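Local coordinates for Oxidored_FMN domain-containing protein ([Pseudomonas] geniculata N1, PDB 6L6J), which acts as the 6-hydroxypseudooxynicotine amine oxidase HisD, a flavoprotein that probably works through FMN and a [4Fe-4S] cluster, at residues Lys46-Gly51 with Thr363-Ala368; Leu177-Leu182 with Arg224-Asp229; Gly521-Tyr526 with Asp539-Ala544. All coordinates share one frame; numbering follows the deposited sequence.

How the contacts relate
Contacts 1 and 2 both involve the barrel of eight parallel strands that carries FMN, while contact 3 belongs to a separate alpha/beta region. Contact 1 ties barrel helix 38-51 to the loop 363-368 following the last cysteine ligand of the iron-sulfur cluster; along the chain, contact 2 falls between its two segments. Contact 3 comes later, joining strand 522-527 to helix 533-542. The centres of contacts 1 and 2 are about 30 Å apart, and the centre of contact 3 lies about 40 Å from each. Contact 1 thus links barrel and cluster loop, contact 2 belongs to the flavin-bearing barrel itself, and contact 3 is core packing away from the annotated sites.

Contact 1 of 3, residues Lys46-Gly51 with Thr363-Ala368; sequences KARAEG and TQNPSA. With SF4 (iron/sulfur cluster), chain C.
R48 reaches out from helix 38-51 to N365 and A368 of the loop 363-368, which follows the [4Fe-4S] ligand C362. At the start of that loop T363 lies beside the cluster, its backbone N 3.6 Å from sulfur S2. The Q364 amide turns to another part of the cluster surroundings, giving a hydrogen bond from NE2 to E343 O. N365 makes the nearest approach to R48. Its CG is anti to the backbone N (chi1 174°), which brings its amide up to R48, and ND2 stands 3.7 Å from R48 NH2, at the edge of the guanidinium and near its plane. Two donors cannot bond each other, so a water mediates: it accepts from R48 NH2 at 2.8 Å and from N365 ND2 at 3.3 Å. N365 ND2 also donates to I324 O, to which R48 NH2 makes a weak bond. The amide plane is turned 41° from the guanidinium. P366 suits the second place of the type I turn N365-A368, because its ring fixes the phi of -49° needed there. S367 N adds a weak bond to N365 OD1, which may help to steady the asparagine amide. A368 N closes the turn on N365 O at 2.9 Å, and its small CB approaches R48 NH2 obliquely, 4.3 Å away, where a methyl leaves the guanidinium its room. Arginine suits this buried position because other partners share its charge and donors: E371 in a salt bridge, S323 O at NE, and F44 in a cation-pi contact. The loop therefore has barrel helix 38-51 along one flank, while T363 and P366 pack on helix 653-666 and T363 and Q364 on helix 441-450.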
loop_
_atom_site.group_PDB
_atom_site.type_symbol
_atom_site.label_atom_id
_atom_site.label_comp_id
_atom_site.label_asym_id
_atom_site.label_seq_id
_atom_site.Cartn_x
_atom_site.Cartn_y
_atom_site.Cartn_z
ATOM N N LYS A 46 13.545 12.674 -0.559
ATOM C CA LYS A 46 14.868 12.850 0.112
ATOM C C LYS A 46 15.203 11.600 0.950
ATOM O O LYS A 46 16.343 11.075 0.837
ATOM C CB LYS A 46 14.896 14.118 0.971
ATOM C CG LYS A 46 16.285 14.581 1.400
ATOM C CD LYS A 46 16.276 15.846 2.278
ATOM C CE LYS A 46 17.376 15.885 3.330
ATOM N NZ LYS A 46 16.883 16.397 4.638
ATOM N N ALA A 47 14.257 11.121 1.754
ATOM C CA ALA A 47 14.494 10.026 2.722
ATOM C C ALA A 47 14.985 8.766 1.985
ATOM O O ALA A 47 15.804 7.981 2.549
ATOM C CB ALA A 47 13.243 9.755 3.514
ATOM N N ARG A 48 14.507 8.566 0.758
ATOM C CA ARG A 48 14.814 7.345 -0.040
ATOM C C ARG A 48 16.174 7.504 -0.749
ATOM O O ARG A 48 16.913 6.511 -0.847
ATOM C CB ARG A 48 13.602 7.026 -0.921
ATOM C CG ARG A 48 12.636 6.091 -0.212
ATOM C CD ARG A 48 11.241 6.634 -0.063
ATOM N NE ARG A 48 10.590 6.145 1.133
ATOM C CZ ARG A 48 10.032 6.914 2.055
ATOM N NH1 ARG A 48 10.055 8.230 1.934
ATOM N NH2 ARG A 48 9.419 6.368 3.095
ATOM N N ALA A 49 16.539 8.718 -1.144
ATOM C CA ALA A 49 17.931 9.060 -1.503
ATOM C C ALA A 49 18.843 8.885 -0.261
ATOM O O ALA A 49 19.872 8.197 -0.345
ATOM C CB ALA A 49 17.960 10.457 -2.086
ATOM N N GLU A 50 18.460 9.456 0.880
ATOM C CA GLU A 50 19.209 9.334 2.164
ATOM C C GLU A 50 19.465 7.844 2.439
ATOM O O GLU A 50 20.587 7.521 2.782
ATOM C CB GLU A 50 18.420 10.039 3.274
ATOM C CG GLU A 50 19.247 10.858 4.236
ATOM C CD GLU A 50 18.419 11.819 5.086
ATOM O OE1 GLU A 50 17.888 12.842 4.521
ATOM O OE2 GLU A 50 18.299 11.570 6.330
ATOM N N GLY A 51 18.465 6.967 2.234
ATOM C CA GLY A 51 18.501 5.513 2.526
ATOM C C GLY A 51 19.334 4.680 1.555
ATOM O O GLY A 51 19.655 3.523 1.894
ATOM N N THR A 363 1.747 1.108 7.336
ATOM C CA THR A 363 1.508 0.348 8.591
ATOM C C THR A 363 2.840 0.126 9.338
ATOM O O THR A 363 2.847 0.204 10.632
ATOM C CB THR A 363 0.813 -0.972 8.267
ATOM O OG1 THR A 363 -0.285 -0.604 7.432
ATOM C CG2 THR A 363 0.399 -1.724 9.515
ATOM N N GLN A 364 3.909 -0.172 8.575
ATOM C CA GLN A 364 5.205 -0.616 9.151
ATOM C C GLN A 364 6.020 0.616 9.539
ATOM O O GLN A 364 6.604 0.609 10.633
ATOM C CB GLN A 364 6.002 -1.485 8.177
ATOM C CG GLN A 364 5.673 -2.971 8.185
ATOM C CD GLN A 364 6.145 -3.661 9.439
ATOM O OE1 GLN A 364 5.741 -3.304 10.548
ATOM N NE2 GLN A 364 6.994 -4.673 9.276
ATOM N N ASN A 365 5.992 1.642 8.696
ATOM C CA ASN A 365 6.843 2.852 8.821
ATOM C C ASN A 365 5.949 4.075 9.020
ATOM O O ASN A 365 5.663 4.782 8.058
ATOM C CB ASN A 365 7.769 2.944 7.602
ATOM C CG ASN A 365 8.594 4.207 7.541
ATOM O OD1 ASN A 365 8.874 4.839 8.575
ATOM N ND2 ASN A 365 8.945 4.597 6.322
ATOM N N PRO A 366 5.499 4.392 10.262
ATOM C CA PRO A 366 4.673 5.586 10.505
ATOM C C PRO A 366 5.205 6.910 9.903
ATOM O O PRO A 366 4.375 7.792 9.600
ATOM C CB PRO A 366 4.666 5.692 12.039
ATOM C CG PRO A 366 4.807 4.251 12.490
ATOM C CD PRO A 366 5.754 3.624 11.490
ATOM N N SER A 367 6.532 7.003 9.712
ATOM C CA SER A 367 7.260 8.176 9.159
ATOM C C SER A 367 6.837 8.432 7.704
ATOM O O SER A 367 6.908 9.611 7.263
ATOM C CB SER A 367 8.773 7.997 9.261
ATOM O OG SER A 367 9.371 7.819 7.979
ATOM N N ALA A 368 6.438 7.386 6.971
ATOM C CA ALA A 368 6.030 7.488 5.548
ATOM C C ALA A 368 4.892 8.503 5.451
ATOM O O ALA A 368 3.856 8.235 6.047
ATOM C CB ALA A 368 5.608 6.143 4.994
HETATM FE FE1 SF4 C . 1.498 -2.089 4.221
HETATM FE FE2 SF4 C . 4.053 -2.351 2.625
HETATM FE FE3 SF4 C . 3.639 -0.032 4.462
HETATM FE FE4 SF4 C . 2.117 -0.202 1.859
HETATM S S1 SF4 C . 4.125 -0.242 2.389
HETATM S S2 SF4 C . 1.579 -0.002 3.917
HETATM S S3 SF4 C . 1.975 -2.287 2.126
HETATM S S4 SF4 C . 3.571 -2.096 4.685
HETATM O O HOH W 1 9.774 7.694 5.578
#

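Contact 2 of 3, residues Leu177-Leu182 with Arg224-Asp229; sequences LLQDFL and RFAVED. With FMN (flavin mononucleotide), chain B.
Q179 and A226 mark the nearest backbone approach, their CA atoms 8.4 Å apart, as helix 177-182 packs on strand 220-229 of the TIM barrel. The helix lies in the connection that follows the fourth strand, 166-171, and the strand is the fifth, hydrogen-bonded between 166-171 and 255-261; its chain turns a corner at V227. No hydrogen bond passes directly between the two segments. L182 supplies the apolar part: its CD1 meets F225 CE1 at 3.7 Å, arriving at the ring edge near the ring plane, and the two side chains cross at about a right angle. A bulky leucine and a phenylalanine suit this buried, nonpolar spot. Q179 is extended, with CG anti to the backbone N (chi1 -168°), which carries its amide to the strand. There OE1 rests 4.2 Å from A226 CB, a methyl small enough to admit the amide. Q179 NE2 and D229 OD2 stay 4.0 Å apart, their planes turned 75° from each other; rather than bonding directly, both use S261 OG, while Q179 OE1 accepts from N174 N. A serine hydroxyl thus joins the buried amide and carboxylate. From the same strand R224 turns to the flavin, steadied by a salt bridge from NH1 to D257. Its positive charge is likely to favour negative charge building up around N1 and C2 of a reduced flavin. R224 NH2 bonds FMN O3' at 2.7 Å, N-H...O angle 141°. With a leucine in its place, D257 would probably lose its charged mate and the ribityl chain a donor that helps fix it. The guanidinium meets FMN C2 edge-on and in plane, and NH2 also makes a weak bond to FMN N1 at 3.4 Å.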
loop_
_atom_site.group_PDB
_atom_site.type_symbol
_atom_site.label_atom_id
_atom_site.label_comp_id
_atom_site.label_asym_id
_atom_site.label_seq_id
_atom_site.Cartn_x
_atom_site.Cartn_y
_atom_site.Cartn_z
ATOM N N LEU A 177 -2.938 6.624 -22.278
ATOM C CA LEU A 177 -3.481 6.776 -23.657
ATOM C C LEU A 177 -2.765 5.805 -24.608
ATOM O O LEU A 177 -3.398 5.352 -25.573
ATOM C CB LEU A 177 -3.285 8.223 -24.122
ATOM C CG LEU A 177 -3.955 8.585 -25.450
ATOM C CD1 LEU A 177 -5.451 8.688 -25.270
ATOM C CD2 LEU A 177 -3.401 9.888 -26.013
ATOM N N LEU A 178 -1.498 5.477 -24.341
ATOM C CA LEU A 178 -0.679 4.599 -25.216
ATOM C C LEU A 178 -1.210 3.170 -25.094
ATOM O O LEU A 178 -1.365 2.525 -26.133
ATOM C CB LEU A 178 0.801 4.704 -24.830
ATOM C CG LEU A 178 1.411 6.111 -24.826
ATOM C CD1 LEU A 178 2.874 6.052 -24.424
ATOM C CD2 LEU A 178 1.288 6.806 -26.180
ATOM N N GLN A 179 -1.493 2.706 -23.874
ATOM C CA GLN A 179 -2.066 1.351 -23.610
ATOM C C GLN A 179 -3.464 1.293 -24.237
ATOM O O GLN A 179 -3.768 0.287 -24.875
ATOM C CB GLN A 179 -2.106 1.021 -22.115
ATOM C CG GLN A 179 -2.410 -0.444 -21.852
ATOM C CD GLN A 179 -2.345 -0.881 -20.405
ATOM O OE1 GLN A 179 -1.677 -0.275 -19.557
ATOM N NE2 GLN A 179 -3.045 -1.979 -20.119
ATOM N N ASP A 180 -4.263 2.355 -24.081
ATOM C CA ASP A 180 -5.600 2.484 -24.721
ATOM C C ASP A 180 -5.450 2.311 -26.238
ATOM O O ASP A 180 -6.241 1.573 -26.835
ATOM C CB ASP A 180 -6.283 3.804 -24.362
ATOM C CG ASP A 180 -6.686 3.936 -22.893
ATOM O OD1 ASP A 180 -6.741 2.874 -22.187
ATOM O OD2 ASP A 180 -6.922 5.105 -22.444
ATOM N N PHE A 181 -4.435 2.899 -26.853
ATOM C CA PHE A 181 -4.215 2.746 -28.314
ATOM C C PHE A 181 -3.830 1.297 -28.626
ATOM O O PHE A 181 -4.403 0.711 -29.566
ATOM C CB PHE A 181 -3.235 3.798 -28.826
ATOM C CG PHE A 181 -3.894 5.062 -29.314
ATOM C CD1 PHE A 181 -4.355 6.006 -28.426
ATOM C CD2 PHE A 181 -4.047 5.301 -30.674
ATOM C CE1 PHE A 181 -4.933 7.186 -28.879
ATOM C CE2 PHE A 181 -4.641 6.471 -31.127
ATOM C CZ PHE A 181 -5.083 7.410 -30.228
ATOM N N LEU A 182 -2.936 0.702 -27.837
ATOM C CA LEU A 182 -2.523 -0.729 -27.964
ATOM C C LEU A 182 -3.703 -1.711 -27.907
ATOM O O LEU A 182 -3.636 -2.748 -28.588
ATOM C CB LEU A 182 -1.602 -1.072 -26.795
ATOM C CG LEU A 182 -0.124 -1.147 -27.107
ATOM C CD1 LEU A 182 0.594 -1.713 -25.892
ATOM C CD2 LEU A 182 0.117 -1.983 -28.362
ATOM N N ARG A 224 8.009 2.427 -19.004
ATOM C CA ARG A 224 7.234 1.557 -18.093
ATOM C C ARG A 224 6.190 0.862 -18.968
ATOM O O ARG A 224 5.482 1.570 -19.718
ATOM C CB ARG A 224 6.654 2.343 -16.922
ATOM C CG ARG A 224 5.983 1.443 -15.899
ATOM C CD ARG A 224 6.845 0.922 -14.768
ATOM N NE ARG A 224 6.196 1.180 -13.495
ATOM C CZ ARG A 224 6.272 0.434 -12.404
ATOM N NH1 ARG A 224 6.973 -0.680 -12.379
ATOM N NH2 ARG A 224 5.605 0.802 -11.327
ATOM N N PHE A 225 6.165 -0.473 -18.961
ATOM C CA PHE A 225 5.265 -1.251 -19.854
ATOM C C PHE A 225 4.654 -2.421 -19.083
ATOM O O PHE A 225 5.405 -3.229 -18.518
ATOM C CB PHE A 225 5.991 -1.687 -21.131
ATOM C CG PHE A 225 5.152 -2.519 -22.067
ATOM C CD1 PHE A 225 3.972 -2.015 -22.591
ATOM C CD2 PHE A 225 5.537 -3.798 -22.434
ATOM C CE1 PHE A 225 3.177 -2.775 -23.435
ATOM C CE2 PHE A 225 4.747 -4.553 -23.287
ATOM C CZ PHE A 225 3.562 -4.044 -23.780
ATOM N N ALA A 226 3.319 -2.442 -19.044
ATOM C CA ALA A 226 2.496 -3.606 -18.662
ATOM C C ALA A 226 2.592 -4.652 -19.781
ATOM O O ALA A 226 2.096 -4.371 -20.912
ATOM C CB ALA A 226 1.072 -3.177 -18.401
ATOM N N VAL A 227 3.239 -5.786 -19.481
ATOM C CA VAL A 227 3.479 -6.883 -20.461
ATOM C C VAL A 227 2.198 -7.708 -20.552
ATOM O O VAL A 227 1.797 -8.025 -21.690
ATOM C CB VAL A 227 4.709 -7.752 -20.122
ATOM C CG1 VAL A 227 5.998 -6.983 -20.333
ATOM C CG2 VAL A 227 4.667 -8.347 -18.723
ATOM N N GLU A 228 1.558 -7.974 -19.407
ATOM C CA GLU A 228 0.242 -8.667 -19.341
ATOM C C GLU A 228 -0.788 -7.770 -18.640
ATOM O O GLU A 228 -0.408 -7.117 -17.655
ATOM C CB GLU A 228 0.387 -10.013 -18.632
ATOM C CG GLU A 228 -0.919 -10.787 -18.543
ATOM C CD GLU A 228 -0.832 -12.269 -18.870
ATOM O OE1 GLU A 228 0.234 -12.698 -19.379
ATOM O OE2 GLU A 228 -1.839 -12.993 -18.619
ATOM N N ASP A 229 -2.035 -7.740 -19.134
ATOM C CA ASP A 229 -3.196 -7.187 -18.391
ATOM C C ASP A 229 -3.970 -8.374 -17.814
ATOM O O ASP A 229 -4.487 -9.164 -18.604
ATOM C CB ASP A 229 -4.075 -6.264 -19.257
ATOM C CG ASP A 229 -5.352 -5.756 -18.574
ATOM O OD1 ASP A 229 -6.275 -6.573 -18.387
ATOM O OD2 ASP A 229 -5.425 -4.548 -18.222
HETATM N N1 FMN B . 2.922 2.772 -10.507
HETATM C C2 FMN B . 2.969 3.728 -11.489
HETATM O O2 FMN B . 3.379 3.384 -12.602
HETATM N N3 FMN B . 2.637 5.015 -11.322
HETATM C C4 FMN B . 2.213 5.465 -10.129
HETATM O O4 FMN B . 1.904 6.646 -9.978
HETATM C C4A FMN B . 2.099 4.497 -9.002
HETATM N N5 FMN B . 1.673 4.886 -7.776
HETATM C C5A FMN B . 1.662 3.985 -6.767
HETATM C C6 FMN B . 1.298 4.395 -5.487
HETATM C C7 FMN B . 1.308 3.473 -4.459
HETATM C C7M FMN B . 0.857 3.911 -3.119
HETATM C C8 FMN B . 1.729 2.086 -4.689
HETATM C C8M FMN B . 1.712 1.061 -3.594
HETATM C C9 FMN B . 2.094 1.666 -5.941
HETATM C C9A FMN B . 2.093 2.561 -7.002
HETATM N N10 FMN B . 2.509 2.163 -8.281
HETATM C C10 FMN B . 2.517 3.108 -9.277
HETATM C "C1'" FMN B . 2.953 0.766 -8.588
HETATM C "C2'" FMN B . 4.394 0.557 -8.161
HETATM O "O2'" FMN B . 5.195 1.370 -9.000
HETATM C "C3'" FMN B . 4.843 -0.867 -8.297
HETATM O "O3'" FMN B . 4.830 -1.224 -9.679
HETATM C "C4'" FMN B . 4.001 -1.870 -7.508
HETATM O "O4'" FMN B . 3.721 -1.354 -6.185
HETATM C "C5'" FMN B . 4.683 -3.229 -7.439
HETATM O "O5'" FMN B . 5.917 -3.072 -6.760
HETATM P P FMN B . 6.023 -3.351 -5.168
HETATM O O1P FMN B . 5.703 -4.817 -4.982
HETATM O O2P FMN B . 7.443 -2.979 -4.878
HETATM O O3P FMN B . 5.007 -2.422 -4.530
#

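Contact 3 of 3, residues Gly521-Tyr526 with Asp539-Ala544; sequences GSVIVY and DRLARA
Where V523 and V525 meet L541 no flat group takes part; the one bonded pair of flat groups lies within segment 539-544, between D539 and R543. There R543 comes back one helical turn to D539, and its NE bonds D539 OD1 at 2.6 Å in a salt bridge. The nitrogen approaches on the syn side of the carboxylate, 29° out of its plane, and the oxygen is tilted 18° from the guanidinium plane. The other carboxylate oxygen, OD2, has a salt bridge to R435. The contact itself belongs to the beta-alpha-beta unit of strand 522-527, helix 533-542 and strand 547-552. Alternate strand residues V523 and V525 present their methyls to the helix, and a single branch of L541 lies over both: CD1 is 3.7 Å from V525 CG2 and 4.0 Å from V523 CG2. Keeping CG anti to its carbonyl carbon (chi1 -75°), L541 extends across this pair, meeting V523 at about a right angle. V548 of strand 547-552 touches all three. Beta-branched valines suit the strand, and the longer leucine spans the space from the helix to the strand. With no polar atom joining the segments, their contact rests on shape and on burial of apolar surface.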
loop_
_atom_site.group_PDB
_atom_site.type_symbol
_atom_site.label_atom_id
_atom_site.label_comp_id
_atom_site.label_asym_id
_atom_site.label_seq_id
_atom_site.Cartn_x
_atom_site.Cartn_y
_atom_site.Cartn_z
ATOM N N GLY A 521 -22.362 -27.329 9.060
ATOM C CA GLY A 521 -23.632 -26.704 8.661
ATOM C C GLY A 521 -23.403 -25.368 7.985
ATOM O O GLY A 521 -22.260 -25.104 7.526
ATOM N N SER A 522 -24.474 -24.573 7.905
ATOM C CA SER A 522 -24.510 -23.250 7.251
ATOM C C SER A 522 -24.091 -22.208 8.289
ATOM O O SER A 522 -24.260 -22.464 9.487
ATOM C CB SER A 522 -25.869 -22.979 6.689
ATOM O OG SER A 522 -26.837 -23.004 7.731
ATOM N N VAL A 523 -23.519 -21.092 7.842
ATOM C CA VAL A 523 -23.160 -19.943 8.721
ATOM C C VAL A 523 -23.247 -18.658 7.890
ATOM O O VAL A 523 -22.754 -18.636 6.723
ATOM C CB VAL A 523 -21.789 -20.135 9.394
ATOM C CG1 VAL A 523 -20.727 -20.560 8.401
ATOM C CG2 VAL A 523 -21.339 -18.892 10.136
ATOM N N ILE A 524 -23.907 -17.654 8.475
ATOM C CA ILE A 524 -23.983 -16.261 7.948
ATOM C C ILE A 524 -22.930 -15.411 8.659
ATOM O O ILE A 524 -22.937 -15.357 9.921
ATOM C CB ILE A 524 -25.390 -15.665 8.111
ATOM C CG1 ILE A 524 -26.329 -16.191 7.019
ATOM C CG2 ILE A 524 -25.316 -14.149 8.118
ATOM C CD1 ILE A 524 -27.781 -15.841 7.231
ATOM N N VAL A 525 -22.053 -14.788 7.874
ATOM C CA VAL A 525 -21.084 -13.765 8.374
ATOM C C VAL A 525 -21.641 -12.428 7.935
ATOM O O VAL A 525 -21.839 -12.262 6.729
ATOM C CB VAL A 525 -19.649 -13.981 7.860
ATOM C CG1 VAL A 525 -18.664 -13.052 8.531
ATOM C CG2 VAL A 525 -19.208 -15.420 8.051
ATOM N N TYR A 526 -21.972 -11.575 8.904
ATOM C CA TYR A 526 -22.592 -10.243 8.686
ATOM C C TYR A 526 -21.496 -9.198 8.853
ATOM O O TYR A 526 -20.879 -9.139 9.945
ATOM C CB TYR A 526 -23.765 -10.052 9.643
ATOM C CG TYR A 526 -24.609 -8.824 9.408
ATOM C CD1 TYR A 526 -25.098 -8.504 8.150
ATOM C CD2 TYR A 526 -24.978 -8.015 10.471
ATOM C CE1 TYR A 526 -25.904 -7.392 7.962
ATOM C CE2 TYR A 526 -25.790 -6.909 10.299
ATOM C CZ TYR A 526 -26.245 -6.592 9.039
ATOM O OH TYR A 526 -27.029 -5.487 8.882
ATOM N N ASP A 539 -13.544 -17.115 4.997
ATOM C CA ASP A 539 -12.497 -17.992 4.421
ATOM C C ASP A 539 -12.185 -19.097 5.427
ATOM O O ASP A 539 -12.267 -20.263 5.055
ATOM C CB ASP A 539 -11.244 -17.203 4.055
ATOM C CG ASP A 539 -10.426 -17.862 2.961
ATOM O OD1 ASP A 539 -10.155 -19.072 3.078
ATOM O OD2 ASP A 539 -10.113 -17.174 1.980
ATOM N N ARG A 540 -11.851 -18.720 6.656
ATOM C CA ARG A 540 -11.547 -19.655 7.767
ATOM C C ARG A 540 -12.663 -20.692 7.874
ATOM O O ARG A 540 -12.345 -21.888 8.034
ATOM C CB ARG A 540 -11.412 -18.872 9.073
ATOM C CG ARG A 540 -11.128 -19.726 10.294
ATOM C CD ARG A 540 -9.684 -20.164 10.317
ATOM N NE ARG A 540 -9.407 -20.898 11.545
ATOM C CZ ARG A 540 -9.437 -22.231 11.674
ATOM N NH1 ARG A 540 -9.719 -23.011 10.630
ATOM N NH2 ARG A 540 -9.162 -22.762 12.862
ATOM N N LEU A 541 -13.918 -20.242 7.783
ATOM C CA LEU A 541 -15.122 -21.063 8.045
ATOM C C LEU A 541 -15.404 -21.989 6.866
ATOM O O LEU A 541 -15.793 -23.161 7.101
ATOM C CB LEU A 541 -16.317 -20.145 8.274
ATOM C CG LEU A 541 -16.372 -19.421 9.614
ATOM C CD1 LEU A 541 -17.396 -18.301 9.540
ATOM C CD2 LEU A 541 -16.715 -20.379 10.750
ATOM N N ALA A 542 -15.275 -21.498 5.636
ATOM C CA ALA A 542 -15.489 -22.344 4.439
ATOM C C ALA A 542 -14.448 -23.487 4.484
ATOM O O ALA A 542 -14.833 -24.678 4.298
ATOM C CB ALA A 542 -15.425 -21.519 3.170
ATOM N N ARG A 543 -13.205 -23.158 4.830
ATOM C CA ARG A 543 -12.074 -24.120 4.912
ATOM C C ARG A 543 -12.248 -25.115 6.061
ATOM O O ARG A 543 -11.497 -26.058 6.085
ATOM C CB ARG A 543 -10.746 -23.397 5.166
ATOM C CG ARG A 543 -10.243 -22.583 3.991
ATOM C CD ARG A 543 -8.852 -22.112 4.324
ATOM N NE ARG A 543 -8.460 -20.925 3.580
ATOM C CZ ARG A 543 -7.214 -20.496 3.454
ATOM N NH1 ARG A 543 -6.232 -21.170 4.032
ATOM N NH2 ARG A 543 -6.969 -19.400 2.752
ATOM N N ALA A 544 -13.106 -24.837 7.038
ATOM C CA ALA A 544 -13.418 -25.779 8.137
ATOM C C ALA A 544 -14.503 -26.769 7.684
ATOM O O ALA A 544 -14.714 -27.766 8.405
ATOM C CB ALA A 544 -13.829 -25.022 9.369
#